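Local atomic coordinates of DegV family protein (Streptococcus agalactiae, PDB entry 3LUP), a protein that binds a long-chain fatty acid, here elaidic acid, in a pocket and may play a part in lipid transport or fatty acid metabolism. Residues L130-L135 / E229-I234; K157-I162 / K222-D227; H194-E197 / I201-Y204; R216-V221 / N248-A253. All blocks are in the same frame, centred on the assembly; numbering follows the deposited sequence.

Interaction 1 (L130-L135 / E229-I234); sequences LVRNAL and EYDIAI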
loop_
_atom_site.group_PDB
_atom_site.type_symbol
_atom_site.label_atom_id
_atom_site.label_comp_id
_atom_site.label_asym_id
_atom_site.label_seq_id
_atom_site.Cartn_x
_atom_site.Cartn_y
_atom_site.Cartn_z
ATOM N N LEU A 130 -6.477 -4.583 -5.458
ATOM C CA LEU A 130 -6.098 -4.811 -6.855
ATOM C C LEU A 130 -5.844 -6.277 -7.152
ATOM O O LEU A 130 -6.267 -6.794 -8.180
ATOM C CB LEU A 130 -4.877 -3.982 -7.254
ATOM C CG LEU A 130 -5.137 -2.486 -7.443
ATOM C CD1 LEU A 130 -3.813 -1.755 -7.653
ATOM C CD2 LEU A 130 -6.120 -2.204 -8.574
ATOM N N VAL A 131 -5.137 -6.935 -6.246
ATOM C CA VAL A 131 -4.862 -8.354 -6.362
ATOM C C VAL A 131 -6.182 -9.113 -6.436
ATOM O O VAL A 131 -6.451 -9.808 -7.414
ATOM C CB VAL A 131 -4.004 -8.840 -5.168
ATOM C CG1 VAL A 131 -3.861 -10.355 -5.161
ATOM C CG2 VAL A 131 -2.629 -8.141 -5.175
ATOM N N ARG A 132 -7.008 -8.945 -5.409
ATOM C CA ARG A 132 -8.349 -9.497 -5.376
ATOM C C ARG A 132 -9.156 -9.207 -6.657
ATOM O O ARG A 132 -9.776 -10.112 -7.212
ATOM C CB ARG A 132 -9.065 -8.957 -4.141
ATOM C CG ARG A 132 -10.351 -9.650 -3.772
ATOM C CD ARG A 132 -11.549 -9.068 -4.496
ATOM N NE ARG A 132 -11.580 -7.611 -4.405
ATOM C CZ ARG A 132 -12.054 -6.931 -3.366
ATOM N NH1 ARG A 132 -12.044 -5.602 -3.389
ATOM N NH2 ARG A 132 -12.535 -7.570 -2.304
ATOM N N ASN A 133 -9.161 -7.958 -7.114
ATOM C CA ASN A 133 -9.880 -7.582 -8.335
ATOM C C ASN A 133 -9.414 -8.377 -9.542
ATOM O O ASN A 133 -10.230 -8.924 -10.289
ATOM C CB ASN A 133 -9.767 -6.078 -8.624
ATOM C CG ASN A 133 -10.518 -5.242 -7.621
ATOM O OD1 ASN A 133 -11.106 -5.774 -6.682
ATOM N ND2 ASN A 133 -10.492 -3.925 -7.793
ATOM N N ALA A 134 -8.099 -8.452 -9.717
ATOM C CA ALA A 134 -7.527 -9.153 -10.851
ATOM C C ALA A 134 -7.935 -10.619 -10.809
ATOM O O ALA A 134 -8.152 -11.239 -11.846
ATOM C CB ALA A 134 -6.018 -9.016 -10.858
ATOM N N LEU A 135 -8.058 -11.158 -9.600
ATOM C CA LEU A 135 -8.505 -12.536 -9.410
ATOM C C LEU A 135 -9.919 -12.801 -9.904
ATOM O O LEU A 135 -10.138 -13.762 -10.640
ATOM C CB LEU A 135 -8.370 -12.957 -7.949
ATOM C CG LEU A 135 -7.196 -13.887 -7.645
ATOM C CD1 LEU A 135 -5.865 -13.217 -7.875
ATOM C CD2 LEU A 135 -7.311 -14.366 -6.216
ATOM N N GLU A 229 -18.422 3.475 -7.442
ATOM C CA GLU A 229 -18.566 2.597 -6.284
ATOM C C GLU A 229 -17.199 2.144 -5.784
ATOM O O GLU A 229 -16.452 1.480 -6.513
ATOM C CB GLU A 229 -19.454 1.399 -6.645
ATOM C CG GLU A 229 -20.897 1.766 -7.008
ATOM C CD GLU A 229 -21.763 2.039 -5.774
ATOM O OE1 GLU A 229 -21.830 1.156 -4.880
ATOM O OE2 GLU A 229 -22.379 3.128 -5.693
ATOM N N TYR A 230 -16.866 2.508 -4.543
ATOM C CA TYR A 230 -15.527 2.258 -4.011
ATOM C C TYR A 230 -15.498 1.414 -2.757
ATOM O O TYR A 230 -16.280 1.633 -1.843
ATOM C CB TYR A 230 -14.839 3.580 -3.691
ATOM C CG TYR A 230 -14.509 4.418 -4.896
ATOM C CD1 TYR A 230 -13.245 4.360 -5.482
ATOM C CD2 TYR A 230 -15.466 5.282 -5.455
ATOM C CE1 TYR A 230 -12.934 5.135 -6.590
ATOM C CE2 TYR A 230 -15.165 6.055 -6.568
ATOM C CZ TYR A 230 -13.894 5.981 -7.124
ATOM O OH TYR A 230 -13.595 6.747 -8.229
ATOM N N ASP A 231 -14.573 0.463 -2.697
ATOM C CA ASP A 231 -14.186 -0.124 -1.413
ATOM C C ASP A 231 -13.368 0.921 -0.635
ATOM O O ASP A 231 -12.387 1.475 -1.173
ATOM C CB ASP A 231 -13.401 -1.424 -1.622
ATOM C CG ASP A 231 -14.296 -2.590 -2.118
ATOM O OD1 ASP A 231 -15.355 -2.850 -1.485
ATOM O OD2 ASP A 231 -13.942 -3.254 -3.130
ATOM N N ILE A 232 -13.786 1.220 0.603
ATOM C CA ILE A 232 -13.080 2.214 1.433
ATOM C C ILE A 232 -12.426 1.595 2.682
ATOM O O ILE A 232 -13.054 0.815 3.405
ATOM C CB ILE A 232 -13.987 3.404 1.866
ATOM C CG1 ILE A 232 -14.849 3.886 0.705
ATOM C CG2 ILE A 232 -13.147 4.571 2.395
ATOM C CD1 ILE A 232 -15.984 4.782 1.129
ATOM N N ALA A 233 -11.168 1.960 2.933
ATOM C CA ALA A 233 -10.408 1.393 4.032
ATOM C C ALA A 233 -9.867 2.518 4.903
ATOM O O ALA A 233 -9.225 3.438 4.394
ATOM C CB ALA A 233 -9.256 0.538 3.486
ATOM N N ILE A 234 -10.145 2.463 6.204
ATOM C CA ILE A 234 -9.449 3.315 7.154
ATOM C C ILE A 234 -8.307 2.490 7.735
ATOM O O ILE A 234 -8.506 1.366 8.205
ATOM C CB ILE A 234 -10.348 3.788 8.288
ATOM C CG1 ILE A 234 -11.585 4.484 7.732
ATOM C CG2 ILE A 234 -9.570 4.720 9.225
ATOM C CD1 ILE A 234 -12.720 4.573 8.739
HETATM O O HOH W 1 -12.061 -2.780 -4.928
#

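Interaction 2 (K157-I162 / K222-D227); sequences KIEGFI and KEMTAD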
loop_
_atom_site.group_PDB
_atom_site.type_symbol
_atom_site.label_atom_id
_atom_site.label_comp_id
_atom_site.label_asym_id
_atom_site.label_seq_id
_atom_site.Cartn_x
_atom_site.Cartn_y
_atom_site.Cartn_z
ATOM N N LYS A 157 -8.041 5.381 -10.296
ATOM C CA LYS A 157 -9.106 5.912 -9.459
ATOM C C LYS A 157 -8.794 5.746 -7.986
ATOM O O LYS A 157 -9.376 6.431 -7.161
ATOM C CB LYS A 157 -10.461 5.287 -9.798
ATOM C CG LYS A 157 -10.846 5.264 -11.287
ATOM C CD LYS A 157 -10.887 6.636 -11.959
ATOM C CE LYS A 157 -12.195 7.356 -11.723
ATOM N NZ LYS A 157 -12.241 8.689 -12.412
ATOM N N ILE A 158 -7.863 4.847 -7.669
ATOM C CA ILE A 158 -7.391 4.644 -6.304
ATOM C C ILE A 158 -6.850 5.954 -5.719
ATOM O O ILE A 158 -6.253 6.766 -6.426
ATOM C CB ILE A 158 -6.326 3.527 -6.239
ATOM C CG1 ILE A 158 -6.982 2.157 -6.379
ATOM C CG2 ILE A 158 -5.557 3.553 -4.924
ATOM C CD1 ILE A 158 -6.076 1.108 -6.934
ATOM N N GLU A 159 -7.088 6.164 -4.431
ATOM C CA GLU A 159 -6.635 7.350 -3.731
ATOM C C GLU A 159 -6.154 6.905 -2.371
ATOM O O GLU A 159 -6.699 5.953 -1.805
ATOM C CB GLU A 159 -7.794 8.333 -3.528
ATOM C CG GLU A 159 -8.455 8.858 -4.821
ATOM C CD GLU A 159 -7.552 9.788 -5.664
ATOM O OE1 GLU A 159 -6.664 10.497 -5.103
ATOM O OE2 GLU A 159 -7.752 9.808 -6.899
ATOM N N GLY A 160 -5.156 7.597 -1.835
ATOM C CA GLY A 160 -4.635 7.294 -0.515
ATOM C C GLY A 160 -4.274 8.577 0.199
ATOM O O GLY A 160 -3.359 9.281 -0.218
ATOM N N PHE A 161 -5.006 8.884 1.267
ATOM C CA PHE A 161 -4.791 10.094 2.052
ATOM C C PHE A 161 -4.357 9.746 3.475
ATOM O O PHE A 161 -4.817 8.764 4.033
ATOM C CB PHE A 161 -6.064 10.938 2.051
ATOM C CG PHE A 161 -6.296 11.683 0.753
ATOM C CD1 PHE A 161 -6.137 13.076 0.693
ATOM C CD2 PHE A 161 -6.655 11.004 -0.407
ATOM C CE1 PHE A 161 -6.330 13.778 -0.500
ATOM C CE2 PHE A 161 -6.862 11.707 -1.610
ATOM C CZ PHE A 161 -6.695 13.099 -1.653
ATOM N N ILE A 162 -3.471 10.555 4.051
ATOM C CA ILE A 162 -2.819 10.231 5.321
ATOM C C ILE A 162 -2.693 11.444 6.218
ATOM O O ILE A 162 -2.444 12.549 5.754
ATOM C CB ILE A 162 -1.360 9.700 5.123
ATOM C CG1 ILE A 162 -1.214 8.870 3.835
ATOM C CG2 ILE A 162 -0.879 8.930 6.368
ATOM C CD1 ILE A 162 0.187 8.963 3.221
ATOM N N LYS A 222 -15.683 11.895 0.557
ATOM C CA LYS A 222 -16.978 12.132 -0.042
ATOM C C LYS A 222 -16.803 12.683 -1.447
ATOM O O LYS A 222 -17.590 12.353 -2.355
ATOM C CB LYS A 222 -17.797 13.093 0.818
ATOM C CG LYS A 222 -19.306 13.037 0.585
ATOM C CD LYS A 222 -20.058 13.903 1.606
ATOM C CE LYS A 222 -21.550 13.476 1.730
ATOM N NZ LYS A 222 -22.359 14.335 2.674
ATOM N N GLU A 223 -15.768 13.516 -1.615
ATOM C CA GLU A 223 -15.428 14.091 -2.915
ATOM C C GLU A 223 -14.910 13.023 -3.847
ATOM O O GLU A 223 -15.399 12.865 -4.973
ATOM C CB GLU A 223 -14.358 15.158 -2.772
ATOM C CG GLU A 223 -14.846 16.436 -2.133
ATOM C CD GLU A 223 -13.855 17.580 -2.314
ATOM O OE1 GLU A 223 -12.784 17.352 -2.949
ATOM O OE2 GLU A 223 -14.159 18.702 -1.827
HETATM N N MSE A 224 -13.914 12.290 -3.355
HETATM C CA MSE A 224 -13.218 11.287 -4.138
HETATM C C MSE A 224 -14.123 10.152 -4.632
HETATM O O MSE A 224 -13.904 9.620 -5.722
HETATM C CB MSE A 224 -12.027 10.742 -3.336
HETATM C CG MSE A 224 -11.033 11.835 -2.954
HETATM SE SE MSE A 224 -10.011 12.582 -4.471
HETATM C CE MSE A 224 -10.357 14.487 -4.191
ATOM N N THR A 225 -15.133 9.794 -3.837
ATOM C CA THR A 225 -15.983 8.641 -4.138
ATOM C C THR A 225 -17.245 9.007 -4.893
ATOM O O THR A 225 -18.092 8.154 -5.156
ATOM C CB THR A 225 -16.358 7.854 -2.864
ATOM O OG1 THR A 225 -17.099 8.700 -1.973
ATOM C CG2 THR A 225 -15.115 7.348 -2.170
ATOM N N ALA A 226 -17.362 10.277 -5.259
ATOM C CA ALA A 226 -18.554 10.787 -5.951
ATOM C C ALA A 226 -18.763 10.180 -7.333
ATOM O O ALA A 226 -19.880 10.171 -7.833
ATOM C CB ALA A 226 -18.486 12.294 -6.060
ATOM N N ASP A 227 -17.692 9.678 -7.940
ATOM C CA ASP A 227 -17.748 9.225 -9.331
ATOM C C ASP A 227 -17.980 7.718 -9.556
ATOM O O ASP A 227 -17.946 7.254 -10.693
ATOM C CB ASP A 227 -16.549 9.749 -10.146
ATOM C CG ASP A 227 -15.217 9.251 -9.631
ATOM O OD1 ASP A 227 -15.171 8.684 -8.521
ATOM O OD2 ASP A 227 -14.208 9.437 -10.342
#

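Interaction 3 (H194-E197 / I201-Y204); sequences HFNE and IVVY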
loop_
_atom_site.group_PDB
_atom_site.type_symbol
_atom_site.label_atom_id
_atom_site.label_comp_id
_atom_site.label_asym_id
_atom_site.label_seq_id
_atom_site.Cartn_x
_atom_site.Cartn_y
_atom_site.Cartn_z
ATOM N N HIS A 194 -1.271 12.966 0.536
ATOM C CA HIS A 194 -1.842 12.000 -0.383
ATOM C C HIS A 194 -0.827 11.478 -1.385
ATOM O O HIS A 194 0.300 11.960 -1.436
ATOM C CB HIS A 194 -3.075 12.588 -1.072
ATOM C CG HIS A 194 -2.776 13.513 -2.212
ATOM N ND1 HIS A 194 -1.749 14.432 -2.188
ATOM C CD2 HIS A 194 -3.401 13.680 -3.402
ATOM C CE1 HIS A 194 -1.748 15.119 -3.318
ATOM N NE2 HIS A 194 -2.740 14.681 -4.071
ATOM N N PHE A 195 -1.222 10.477 -2.164
ATOM C CA PHE A 195 -0.401 9.999 -3.277
ATOM C C PHE A 195 -0.621 10.781 -4.567
ATOM O O PHE A 195 -1.756 10.966 -5.014
ATOM C CB PHE A 195 -0.664 8.526 -3.529
ATOM C CG PHE A 195 0.090 7.609 -2.613
ATOM C CD1 PHE A 195 1.157 6.843 -3.098
ATOM C CD2 PHE A 195 -0.267 7.489 -1.269
ATOM C CE1 PHE A 195 1.862 5.978 -2.268
ATOM C CE2 PHE A 195 0.445 6.624 -0.416
ATOM C CZ PHE A 195 1.514 5.866 -0.927
ATOM N N ASN A 196 0.486 11.242 -5.142
ATOM C CA ASN A 196 0.563 11.903 -6.448
ATOM C C ASN A 196 -0.047 11.168 -7.641
ATOM O O ASN A 196 -0.435 9.994 -7.559
ATOM C CB ASN A 196 2.033 12.061 -6.800
ATOM C CG ASN A 196 2.483 13.471 -6.759
ATOM O OD1 ASN A 196 1.685 14.386 -6.577
ATOM N ND2 ASN A 196 3.779 13.676 -6.940
ATOM N N GLU A 197 -0.058 11.852 -8.782
ATOM C CA GLU A 197 -0.284 11.181 -10.050
ATOM C C GLU A 197 0.888 10.230 -10.366
ATOM O O GLU A 197 0.695 9.244 -11.081
ATOM C CB GLU A 197 -0.544 12.195 -11.176
ATOM C CG GLU A 197 -1.917 12.892 -11.055
ATOM C CD GLU A 197 -2.085 14.108 -11.984
ATOM O OE1 GLU A 197 -1.812 13.990 -13.209
ATOM O OE2 GLU A 197 -2.513 15.187 -11.495
ATOM N N ILE A 201 4.281 10.575 -2.243
ATOM C CA ILE A 201 3.567 11.207 -1.166
ATOM C C ILE A 201 3.926 12.677 -1.124
ATOM O O ILE A 201 5.106 13.037 -1.021
ATOM C CB ILE A 201 3.803 10.546 0.174
ATOM C CG1 ILE A 201 3.675 9.010 0.042
ATOM C CG2 ILE A 201 2.823 11.151 1.199
ATOM C CD1 ILE A 201 3.789 8.243 1.370
ATOM N N VAL A 202 2.897 13.512 -1.264
ATOM C CA VAL A 202 3.035 14.970 -1.256
ATOM C C VAL A 202 2.002 15.529 -0.280
ATOM O O VAL A 202 1.094 14.804 0.155
ATOM C CB VAL A 202 2.876 15.635 -2.688
ATOM C CG1 VAL A 202 3.778 14.982 -3.694
ATOM C CG2 VAL A 202 1.444 15.605 -3.179
ATOM N N VAL A 203 2.144 16.806 0.076
ATOM C CA VAL A 203 1.171 17.443 0.944
ATOM C C VAL A 203 -0.035 17.837 0.111
ATOM O O VAL A 203 0.070 18.593 -0.852
ATOM C CB VAL A 203 1.745 18.678 1.682
ATOM C CG1 VAL A 203 0.729 19.231 2.675
ATOM C CG2 VAL A 203 3.051 18.319 2.391
ATOM N N TYR A 204 -1.187 17.298 0.477
ATOM C CA TYR A 204 -2.423 17.714 -0.149
ATOM C C TYR A 204 -2.843 19.086 0.385
ATOM O O TYR A 204 -3.036 20.017 -0.389
ATOM C CB TYR A 204 -3.511 16.665 0.082
ATOM C CG TYR A 204 -4.823 16.979 -0.589
ATOM C CD1 TYR A 204 -4.966 16.871 -1.975
ATOM C CD2 TYR A 204 -5.928 17.376 0.165
ATOM C CE1 TYR A 204 -6.178 17.157 -2.597
ATOM C CE2 TYR A 204 -7.145 17.659 -0.442
ATOM C CZ TYR A 204 -7.261 17.549 -1.822
ATOM O OH TYR A 204 -8.466 17.839 -2.412
#

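Interaction 4 (R216-V221 / N248-A253); sequences RLAEIV and NLLAKA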
loop_
_atom_site.group_PDB
_atom_site.type_symbol
_atom_site.label_atom_id
_atom_site.label_comp_id
_atom_site.label_asym_id
_atom_site.label_seq_id
_atom_site.Cartn_x
_atom_site.Cartn_y
_atom_site.Cartn_z
ATOM N N ARG A 216 -11.631 16.989 7.737
ATOM C CA ARG A 216 -11.190 17.180 6.364
ATOM C C ARG A 216 -10.983 15.856 5.588
ATOM O O ARG A 216 -11.337 15.772 4.421
ATOM C CB ARG A 216 -9.941 18.059 6.334
ATOM C CG ARG A 216 -9.596 18.607 4.967
ATOM C CD ARG A 216 -10.500 19.789 4.509
ATOM N NE ARG A 216 -10.382 19.920 3.055
ATOM C CZ ARG A 216 -11.191 19.335 2.169
ATOM N NH1 ARG A 216 -12.226 18.604 2.575
ATOM N NH2 ARG A 216 -10.979 19.489 0.868
ATOM N N LEU A 217 -10.435 14.825 6.228
ATOM C CA LEU A 217 -10.339 13.499 5.600
ATOM C C LEU A 217 -11.707 12.930 5.175
ATOM O O LEU A 217 -11.875 12.472 4.035
ATOM C CB LEU A 217 -9.636 12.500 6.527
ATOM C CG LEU A 217 -8.113 12.544 6.694
ATOM C CD1 LEU A 217 -7.729 11.536 7.745
ATOM C CD2 LEU A 217 -7.353 12.281 5.378
ATOM N N ALA A 218 -12.674 12.969 6.096
ATOM C CA ALA A 218 -14.045 12.538 5.797
ATOM C C ALA A 218 -14.643 13.305 4.625
ATOM O O ALA A 218 -15.278 12.709 3.764
ATOM C CB ALA A 218 -14.925 12.659 6.998
ATOM N N GLU A 219 -14.430 14.615 4.571
ATOM C CA GLU A 219 -14.924 15.402 3.440
ATOM C C GLU A 219 -14.272 14.989 2.122
ATOM O O GLU A 219 -14.938 14.942 1.078
ATOM C CB GLU A 219 -14.741 16.894 3.690
ATOM C CG GLU A 219 -15.746 17.467 4.683
ATOM C CD GLU A 219 -15.288 18.783 5.295
ATOM O OE1 GLU A 219 -14.408 19.453 4.700
ATOM O OE2 GLU A 219 -15.804 19.150 6.379
ATOM N N ILE A 220 -12.983 14.660 2.189
ATOM C CA ILE A 220 -12.211 14.282 1.010
ATOM C C ILE A 220 -12.698 12.958 0.443
ATOM O O ILE A 220 -12.823 12.816 -0.774
ATOM C CB ILE A 220 -10.702 14.217 1.311
ATOM C CG1 ILE A 220 -10.142 15.626 1.530
ATOM C CG2 ILE A 220 -9.966 13.588 0.158
ATOM C CD1 ILE A 220 -8.711 15.674 2.002
ATOM N N VAL A 221 -12.980 11.999 1.323
ATOM C CA VAL A 221 -13.583 10.717 0.920
ATOM C C VAL A 221 -14.877 10.929 0.118
ATOM O O VAL A 221 -15.123 10.243 -0.880
ATOM C CB VAL A 221 -13.925 9.826 2.144
ATOM C CG1 VAL A 221 -14.673 8.577 1.710
ATOM C CG2 VAL A 221 -12.683 9.434 2.904
ATOM N N ASN A 248 -16.702 7.167 12.212
ATOM C CA ASN A 248 -17.949 7.829 12.590
ATOM C C ASN A 248 -18.259 9.008 11.690
ATOM O O ASN A 248 -19.386 9.144 11.244
ATOM C CB ASN A 248 -17.936 8.242 14.059
ATOM C CG ASN A 248 -17.866 7.049 14.996
ATOM O OD1 ASN A 248 -18.369 5.964 14.685
ATOM N ND2 ASN A 248 -17.228 7.239 16.148
ATOM N N LEU A 249 -17.257 9.835 11.397
ATOM C CA LEU A 249 -17.422 10.927 10.446
ATOM C C LEU A 249 -17.934 10.426 9.096
ATOM O O LEU A 249 -18.757 11.079 8.465
ATOM C CB LEU A 249 -16.109 11.684 10.244
ATOM C CG LEU A 249 -15.564 12.508 11.415
ATOM C CD1 LEU A 249 -14.078 12.871 11.185
ATOM C CD2 LEU A 249 -16.430 13.749 11.695
ATOM N N LEU A 250 -17.444 9.265 8.663
ATOM C CA LEU A 250 -17.869 8.646 7.414
ATOM C C LEU A 250 -19.186 7.888 7.554
ATOM O O LEU A 250 -19.938 7.755 6.588
ATOM C CB LEU A 250 -16.776 7.725 6.891
ATOM C CG LEU A 250 -15.548 8.459 6.353
ATOM C CD1 LEU A 250 -14.563 7.450 5.833
ATOM C CD2 LEU A 250 -15.937 9.430 5.248
ATOM N N ALA A 251 -19.457 7.395 8.758
ATOM C CA ALA A 251 -20.735 6.766 9.060
ATOM C C ALA A 251 -21.833 7.814 8.949
ATOM O O ALA A 251 -22.839 7.603 8.278
ATOM C CB ALA A 251 -20.717 6.140 10.460
ATOM N N LYS A 252 -21.612 8.955 9.596
ATOM C CA LYS A 252 -22.531 10.086 9.528
ATOM C C LYS A 252 -22.748 10.522 8.080
ATOM O O LYS A 252 -23.865 10.829 7.689
ATOM C CB LYS A 252 -22.041 11.271 10.381
ATOM C CG LYS A 252 -23.032 12.422 10.412
ATOM C CD LYS A 252 -22.632 13.566 11.323
ATOM C CE LYS A 252 -23.740 14.613 11.363
ATOM N NZ LYS A 252 -23.483 15.684 12.369
ATOM N N ALA A 253 -21.688 10.531 7.278
ATOM C CA ALA A 253 -21.799 11.041 5.914
ATOM C C ALA A 253 -22.567 10.093 4.962
ATOM O O ALA A 253 -22.861 10.459 3.823
ATOM C CB ALA A 253 -20.425 11.415 5.366
#

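Interaction 1 (L130-L135 / E229-I234)
R132 and D231 reach each other because of how each side chain leaves its backbone. In R132, CG stands anti to the backbone N (chi1 -167°), and two further bends, at chi2 and chi3, turn the guanidinium outward from the helix. In D231, CB already points at the helix, and with CG anti to the carbonyl carbon (chi1 -72°) OD2 is presented to the arginine from the opposite direction. The result is a salt bridge, R132 NH1 to D231 OD2, 3.0 Å. The guanidinium and carboxylate planes are tilted 46° apart. Of their nitrogens and oxygens only NH1 and OD2 come together, which makes the bridge one-pronged.

The guanidinium is steadied from its own helix. R132 NE donates to N133 OD1 at 3.0 Å, and because the oxygen lies in the guanidinium plane and the nitrogen in the carbonyl plane, this bond should limit rotation of the group; R132 NH1 adds a weak bond to the same oxygen. A water spans the gap alongside, donating to D231 OD2 at 2.6 Å and accepting only weakly from N133 ND2. N133, itself held by Q154, is placed to steady the arginine as a second-shell residue.

Helix 124-138 packs with V131 and A134 on strand 6-11 of the four-stranded parallel sheet and with L130 on helix 144-155, while D231 belongs to strand 230-236 of the six-stranded mixed sheet, hydrogen-bonded through its backbone to T282. The ion pair thus links a helix packed on the parallel sheet directly to a strand of the mixed sheet, at the surface.

Interaction 2 (K157-I162 / K222-D227)
A Met-aromatic contact forms where the last turn of helix 210-224 lies against strand 159-163 of the mixed sheet: M224, present as selenomethionine, brings its selenium up to the ring of F161 obliquely. SE is 5.3 Å from the centroid of the F161 ring and 62° off the ring normal, and the nearest ring atom is CE2, 4.3 Å from M224 SE. The same selenium packs against E159, whose side chain crosses that of M224 at about a right angle and comes closest with CD, 3.9 Å from SE. M224 also rests on I281 of strand 277-283.

At the start of 157-162 and the end of 222-227 the contact becomes ionic. K157 is not extended; bends at chi2 (-58°) and chi3 swing its amine over to D227, and NZ donates to D227 OD2 at 3.0 Å, meeting that oxygen nearly end-on to its C-O bond. The other carboxylate oxygen, D227 OD1, is hydrogen-bonded to Y230 OH.

Two kinds of chemistry therefore sit side by side. The M224 tail packs loosely between the F161 ring and the E159 side chain, a dispersive contact, while the partners of both D227 oxygens would tend to stabilise its charged form, although K157 and D227 are solvent-exposed and water may weaken that effect.

Interaction 3 (H194-E197 / I201-Y204)
The carbonyl oxygen of H194 is gripped twice by the facing strand: V202 N donates to H194 O at 3.0 Å, and the CA-H of I201 adds a contact to the same oxygen at 3.4 Å. The return bond runs from H194 N to V202 O, again 3.0 Å, which makes H194 and V202 an antiparallel hydrogen-bonded pair; F195 and I201 next to them form a non-hydrogen-bonded pair.

The two faces of the ladder differ in character. On the face of H194 and V202, chi1 of 80° sets CG of H194 between the backbone N and the carbonyl carbon and turns one ring face to the edge of Y204. Y204 CD1 stands 3.7 Å above the plane of the H194 ring, over its centre, and the planes lie 64° apart in a T-shaped stack. Y204 CB joins in as an off-centre CH-pi contact on the same imidazole. Nearby, the amide of N196 crosses V202 at about a right angle, ND2 being 3.5 Å from V202 CG1.

The opposite face is apolar. I201 CG1 sits 4.1 Å from the centroid of the F195 ring and only 17° off its normal, a CH-pi contact over the ring face, somewhat toward its rim.

F195 and I201 both touch the bound elaidic acid. This is a beta hairpin at the edge of a mixed sheet, contributing one apolar face to the fatty acid pocket.

Interaction 4 (R216-V221 / N248-A253)
L250 leaves helix 240-252 with a CB that does not head straight for its neighbour; CG, anti to the carbonyl carbon (chi1 -71°), serves as a stem, and the two methyls at the tip do the touching. CD2 is the busier branch. It fits against A218, 3.7 Å from the carbonyl O and 3.8 Å from CB of that residue, and it also presses on V221, with CD2 to V221 CB at 3.7 Å. CD1 lies 4.0 Å from V221 CG2, and the two side chains cross at about a right angle.

Helix 240-252 is the connection between strands 230-236 and 259-263, which run parallel as sheet neighbours, and so belongs to a beta-alpha-beta crossover; helix 210-224 precedes the first of these strands. The short axes of 216-221 and 248-252 pass 9.2 Å apart and cross at -43°, with N-to-C directions broadly alike. The CA atoms come nearest at A218 and L250, 5.7 Å apart, an approach consistent with the small side chain of A218.

L249 adds the second touch on A218, CB to CB at 3.6 Å. L255 packs on both V221 and L250, and V221 in turn rests on F279 of strand 277-283. On the far side of helix 210-224, R216 NH1 forms a salt bridge with E219 OE1, and R216 NE forms another with E205.

F161 ties three of the four contacts together. Its ring packs against H194 and Y204 of interaction 3, while CE1 of F161 lies 3.7 Å from CG2 of I220 in the helix shared by interactions 2 and 4. G160 O and F195 N, 3.1 Å apart, join the neighbouring strands of interactions 2 and 3. Interaction 1 meets interaction 2 through Y230, which packs on T225, and meets interaction 4 where I232 CD1 is 4.1 Å from V221 CG1. Elaidic acid touches F195 and I201 of interaction 3 and G160 and I162 of segment 157-162. The side chains of D231 and V221 stay about 11 and 10 Å from it.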